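Nucleoporin NUP159 (Saccharomyces cerevisiae, PDB 1XIP) serves as a component of the nuclear pore complex, its N-terminal beta-propeller domain tethering the helicase Dbp5 to the pore for mRNA export. Local coordinates at residues Q185-R190 against M194-E199; S167-N172 against M279-L284. All coordinates share one frame; numbering follows the deposited sequence.

Interaction 1: Q185-R190 against M194-E199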
# COMPACT_ATOMS: atom_id res chain seq x y z
N GLN A 185 15.67 -10.64 1.82
CA GLN A 185 15.48 -11.83 2.62
C GLN A 185 14.02 -12.21 2.64
O GLN A 185 13.14 -11.36 2.66
CB GLN A 185 15.97 -11.60 4.03
CG GLN A 185 17.45 -11.86 4.21
CD GLN A 185 17.89 -11.64 5.63
OE1 GLN A 185 17.09 -11.78 6.55
NE2 GLN A 185 19.14 -11.28 5.81
N SER A 186 13.77 -13.50 2.64
CA SER A 186 12.43 -14.02 2.59
C SER A 186 12.28 -15.11 3.62
O SER A 186 13.19 -15.91 3.81
CB SER A 186 12.15 -14.58 1.20
OG SER A 186 10.83 -15.06 1.10
N PHE A 187 11.15 -15.13 4.31
CA PHE A 187 10.93 -16.12 5.36
C PHE A 187 9.59 -16.78 5.18
O PHE A 187 8.63 -16.15 4.74
CB PHE A 187 10.93 -15.46 6.74
CG PHE A 187 12.14 -14.62 7.04
CD1 PHE A 187 13.13 -15.09 7.90
CD2 PHE A 187 12.28 -13.34 6.50
CE1 PHE A 187 14.24 -14.32 8.21
CE2 PHE A 187 13.38 -12.57 6.79
CZ PHE A 187 14.36 -13.06 7.65
N ALA A 188 9.51 -18.05 5.54
CA ALA A 188 8.21 -18.66 5.77
C ALA A 188 7.64 -18.05 7.05
O ALA A 188 8.35 -17.88 8.04
CB ALA A 188 8.35 -20.14 5.90
N TRP A 189 6.35 -17.68 7.00
CA TRP A 189 5.69 -16.99 8.09
C TRP A 189 4.43 -17.75 8.60
O TRP A 189 3.53 -18.09 7.82
CB TRP A 189 5.32 -15.57 7.67
CG TRP A 189 4.54 -14.83 8.69
CD1 TRP A 189 3.17 -14.81 8.82
CD2 TRP A 189 5.05 -14.03 9.76
NE1 TRP A 189 2.81 -14.04 9.90
CE2 TRP A 189 3.95 -13.56 10.50
CE3 TRP A 189 6.34 -13.68 10.17
CZ2 TRP A 189 4.09 -12.73 11.62
CZ3 TRP A 189 6.49 -12.86 11.28
CH2 TRP A 189 5.37 -12.39 11.99
N ARG A 190 4.37 -17.98 9.91
CA ARG A 190 3.22 -18.65 10.54
C ARG A 190 2.90 -18.10 11.93
O ARG A 190 3.54 -18.50 12.92
CB ARG A 190 3.48 -20.16 10.64
CG ARG A 190 2.62 -21.01 9.74
CD ARG A 190 1.46 -21.67 10.43
NE ARG A 190 0.31 -21.79 9.52
CZ ARG A 190 -0.67 -22.67 9.66
NH1 ARG A 190 -0.66 -23.52 10.66
NH2 ARG A 190 -1.66 -22.69 8.78
N MSE A 194 8.79 -17.52 12.18
CA MSE A 194 9.42 -17.45 10.86
C MSE A 194 10.70 -18.24 10.70
O MSE A 194 11.51 -18.36 11.62
CB MSE A 194 9.68 -16.00 10.48
CG MSE A 194 10.46 -15.21 11.51
SE MSE A 194 10.71 -13.37 10.93
CE MSE A 194 9.73 -13.41 9.28
N GLU A 195 10.88 -18.77 9.49
CA GLU A 195 12.05 -19.55 9.13
C GLU A 195 12.57 -19.07 7.77
O GLU A 195 11.82 -19.05 6.79
CB GLU A 195 11.70 -21.04 9.05
CG GLU A 195 11.38 -21.70 10.39
CD GLU A 195 11.82 -23.16 10.46
OE1 GLU A 195 12.77 -23.54 9.73
OE2 GLU A 195 11.21 -23.92 11.25
N LYS A 196 13.86 -18.70 7.73
CA LYS A 196 14.51 -18.25 6.49
C LYS A 196 14.20 -19.19 5.33
O LYS A 196 14.38 -20.39 5.44
CB LYS A 196 16.02 -18.14 6.70
CG LYS A 196 16.52 -16.73 6.95
CD LYS A 196 17.55 -16.29 5.90
CE LYS A 196 18.91 -16.08 6.55
NZ LYS A 196 19.03 -14.74 7.19
N GLN A 197 13.71 -18.63 4.24
CA GLN A 197 13.39 -19.42 3.05
C GLN A 197 14.57 -19.29 2.11
O GLN A 197 15.22 -20.29 1.78
CB GLN A 197 12.11 -18.87 2.37
CG GLN A 197 10.97 -19.89 2.12
CD GLN A 197 9.68 -19.22 1.58
OE1 GLN A 197 8.58 -19.48 2.09
NE2 GLN A 197 9.81 -18.37 0.57
N PHE A 198 14.86 -18.06 1.70
CA PHE A 198 16.04 -17.74 0.89
C PHE A 198 16.59 -16.33 1.16
O PHE A 198 16.07 -15.60 1.99
CB PHE A 198 15.78 -17.96 -0.62
CG PHE A 198 14.47 -17.42 -1.10
CD1 PHE A 198 13.35 -18.25 -1.16
CD2 PHE A 198 14.36 -16.11 -1.54
CE1 PHE A 198 12.12 -17.77 -1.63
CE2 PHE A 198 13.14 -15.61 -2.02
CZ PHE A 198 12.02 -16.45 -2.06
N GLU A 199 17.64 -15.97 0.43
CA GLU A 199 18.42 -14.77 0.69
C GLU A 199 19.18 -14.42 -0.58
O GLU A 199 19.65 -15.31 -1.28
CB GLU A 199 19.43 -15.07 1.80
CG GLU A 199 20.06 -13.86 2.45
CD GLU A 199 20.68 -14.20 3.80
OE1 GLU A 199 21.51 -15.14 3.87
OE2 GLU A 199 20.32 -13.54 4.79
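The outer hairpin of a four-stranded propeller blade pairs strand 185-190 antiparallel with edge strand 194-199, and a classic beta bulge interrupts it where Gln197 and Phe198 both face Ser186. Gln197 N gives Ser186 O a bond of 2.8 Å, while Phe198 N reaches the same oxygen weakly at 3.4 Å. Beyond the bulge, Ala188 and Glu195 exchange reciprocal backbone bonds. Selenomethionine Met194 brings its SE over one face of the Phe187 ring, 4.4 Å from the ring centroid, a Met-aromatic contact. Its chain bends at chi3 (3°), turning CE back to Phe187 CB at 3.5 Å and to the indole edge of Trp189. On the face shared by Ser186 and Phe198, Ser186 CB sits over the Phe198 ring, a CH-pi contact 3.8 Å from the centroid. Gln185 runs alongside Glu199, CG to CG at 3.7 Å, amide and carboxylate planes 64° apart; Gln185 NE2 lies 2.7 Å from Glu199 OE2 at an angle too poor for a hydrogen bond. Lys196 NZ forms a salt bridge with Glu199 OE2 at 3.0 Å, from above the carboxylate plane. With Gln185 cut back to an alanine, Glu199 would lose this packing and its carboxylate would probably turn more freely. Trp189 and Met194 also pack on Leu175 of strand 174-179 and Leu161 of strand 158-165, Ser186 OG bonds Gln174 NE2, and Phe198 stacks on His253 and touches Phe227 of the next blade.

Interaction 2: S167-N172 against M279-L284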
# COMPACT_ATOMS: atom_id res chain seq x y z
N SER A 167 12.26 -1.67 4.00
CA SER A 167 10.93 -2.03 3.57
C SER A 167 10.64 -3.49 3.86
O SER A 167 11.52 -4.33 3.78
CB SER A 167 10.75 -1.76 2.06
OG SER A 167 9.36 -1.78 1.71
N PHE A 168 9.40 -3.78 4.19
CA PHE A 168 8.99 -5.16 4.38
C PHE A 168 7.62 -5.38 3.74
O PHE A 168 6.90 -4.43 3.45
CB PHE A 168 8.98 -5.53 5.86
CG PHE A 168 7.75 -5.04 6.60
CD1 PHE A 168 6.65 -5.89 6.79
CD2 PHE A 168 7.70 -3.75 7.13
CE1 PHE A 168 5.52 -5.45 7.48
CE2 PHE A 168 6.57 -3.30 7.82
CZ PHE A 168 5.48 -4.15 8.00
N ASP A 169 7.26 -6.64 3.52
CA ASP A 169 5.91 -7.00 3.11
C ASP A 169 5.56 -8.35 3.73
O ASP A 169 6.44 -9.16 3.94
CB ASP A 169 5.82 -7.06 1.57
CG ASP A 169 4.39 -7.04 1.06
OD1 ASP A 169 3.44 -6.78 1.86
OD2 ASP A 169 4.12 -7.28 -0.14
N VAL A 170 4.28 -8.56 4.06
CA VAL A 170 3.81 -9.87 4.52
C VAL A 170 2.58 -10.32 3.80
O VAL A 170 1.74 -9.50 3.37
CB VAL A 170 3.41 -9.90 6.01
CG1 VAL A 170 4.45 -10.62 6.84
CG2 VAL A 170 3.09 -8.53 6.54
N THR A 171 2.46 -11.65 3.69
CA THR A 171 1.20 -12.30 3.38
C THR A 171 0.87 -13.22 4.54
O THR A 171 1.56 -13.23 5.55
CB THR A 171 1.31 -13.11 2.08
OG1 THR A 171 2.32 -14.13 2.24
CG2 THR A 171 1.79 -12.24 0.92
N ASN A 172 -0.18 -14.01 4.38
CA ASN A 172 -0.51 -15.01 5.37
C ASN A 172 0.60 -16.02 5.66
O ASN A 172 0.62 -16.62 6.73
CB ASN A 172 -1.77 -15.75 4.96
CG ASN A 172 -2.48 -16.33 6.14
OD1 ASN A 172 -2.25 -17.48 6.51
ND2 ASN A 172 -3.33 -15.52 6.77
N MSE A 279 4.47 1.31 -1.69
CA MSE A 279 3.78 0.70 -2.82
C MSE A 279 2.47 0.10 -2.34
O MSE A 279 2.49 -0.81 -1.51
CB MSE A 279 4.67 -0.38 -3.45
CG MSE A 279 4.10 -1.03 -4.70
SE MSE A 279 4.06 0.19 -6.26
CE MSE A 279 5.96 0.64 -6.36
N TYR A 280 1.35 0.60 -2.87
CA TYR A 280 0.01 0.07 -2.57
C TYR A 280 -0.29 -1.17 -3.41
O TYR A 280 -0.04 -1.16 -4.61
CB TYR A 280 -1.06 1.15 -2.77
CG TYR A 280 -0.88 2.31 -1.82
CD1 TYR A 280 -1.47 2.30 -0.56
CD2 TYR A 280 -0.06 3.39 -2.15
CE1 TYR A 280 -1.29 3.34 0.32
CE2 TYR A 280 0.14 4.42 -1.28
CZ TYR A 280 -0.47 4.39 -0.04
OH TYR A 280 -0.28 5.44 0.84
N LYS A 281 -0.78 -2.23 -2.78
CA LYS A 281 -1.09 -3.47 -3.47
C LYS A 281 -2.44 -4.07 -3.07
O LYS A 281 -2.76 -4.22 -1.89
CB LYS A 281 0.02 -4.51 -3.28
CG LYS A 281 -0.18 -5.79 -4.11
CD LYS A 281 0.59 -6.99 -3.55
CE LYS A 281 0.20 -7.33 -2.10
NZ LYS A 281 1.22 -8.16 -1.38
N VAL A 282 -3.23 -4.39 -4.08
CA VAL A 282 -4.50 -5.04 -3.93
C VAL A 282 -4.43 -6.30 -4.77
O VAL A 282 -3.98 -6.27 -5.91
CB VAL A 282 -5.61 -4.12 -4.39
CG1 VAL A 282 -6.77 -4.90 -4.95
CG2 VAL A 282 -6.06 -3.24 -3.25
N THR A 283 -4.85 -7.42 -4.20
CA THR A 283 -4.74 -8.70 -4.87
C THR A 283 -6.12 -9.24 -5.20
O THR A 283 -6.97 -9.35 -4.34
CB THR A 283 -4.00 -9.70 -3.98
OG1 THR A 283 -2.71 -9.17 -3.63
CG2 THR A 283 -3.69 -10.96 -4.76
N LEU A 284 -6.33 -9.55 -6.48
CA LEU A 284 -7.57 -10.18 -6.96
C LEU A 284 -7.27 -11.55 -7.54
O LEU A 284 -7.12 -11.70 -8.76
CB LEU A 284 -8.28 -9.30 -8.00
CG LEU A 284 -8.29 -7.80 -7.70
CD1 LEU A 284 -8.79 -7.03 -8.89
CD2 LEU A 284 -9.15 -7.53 -6.49
O HOH W 1 2.14 -5.51 -0.31
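A single long-range salt bridge, assisted by one water, links Asp169 and Lys281 near the middle of the propeller, where the innermost strands of different blades face the central channel. Strand 167-170 is the inner strand of a four-stranded blade, and 279-284 that of another blade, more than a hundred residues further along the chain. Their backbones stay well apart: the nearest CA atoms, those of Asp169 and Met279, are 9.9 Å from each other, and the contact buries just 76 Å². The gap is spanned by two side chains, Asp169 and Lys281. Asp169 holds its CG opposite the backbone N (chi1 -164°), which carries the carboxylate out from its strand toward 279-284. Lys281 also leaves its strand with CG opposite N, then bends at chi3 (59°), and its NZ comes to Asp169 OD2 at 3.3 Å, a weak hydrogen bond within the salt bridge. The other carboxylate oxygen, OD1, is 4.2 Å from NZ, so the ammonium meets one oxygen and does not straddle both. Water 1 closes a small triangle, donating to Asp169 OD2 at 2.7 Å and accepting from Lys281 NZ at 3.0 Å. The water thus gives the two charges a second route of contact beside the long direct bond. The nearby ammonium is likely to favour the charged form of the carboxylate. Between the two strands runs strand 215-221 of the intervening blade: Ile221 N bonds Asp169 OD2, Ile221 O receives Lys281 NZ, and both side chains touch Thr220. Three inner strands are thereby tied together, while Asp169 keeps its backbone pairing with Ala176 of strand 174-179 and Lys281 packs on Asn295 and Leu297 of strand 292-299.

Both interactions involve the same four-stranded blade, from its two ends: interaction 2 starts at inner strand 167-170, interaction 1 is the outer hairpin, and their centres lie 16 Å apart. Trp189 CD1 packs against the backbone oxygens of Thr171 and Asn172, where the two contacts meet. Interaction 1 is a local, surface contact of neighbouring strands, built from backbone bonds, aromatic packing and selenium over a ring; its ion pair stays within strand 194-199. Interaction 2 lies much nearer the centre of the chain, with Asp169 buried and Lys281 partly exposed, and its ion pair crosses between strands distant in sequence. One zips a blade; the other connects blades around the channel.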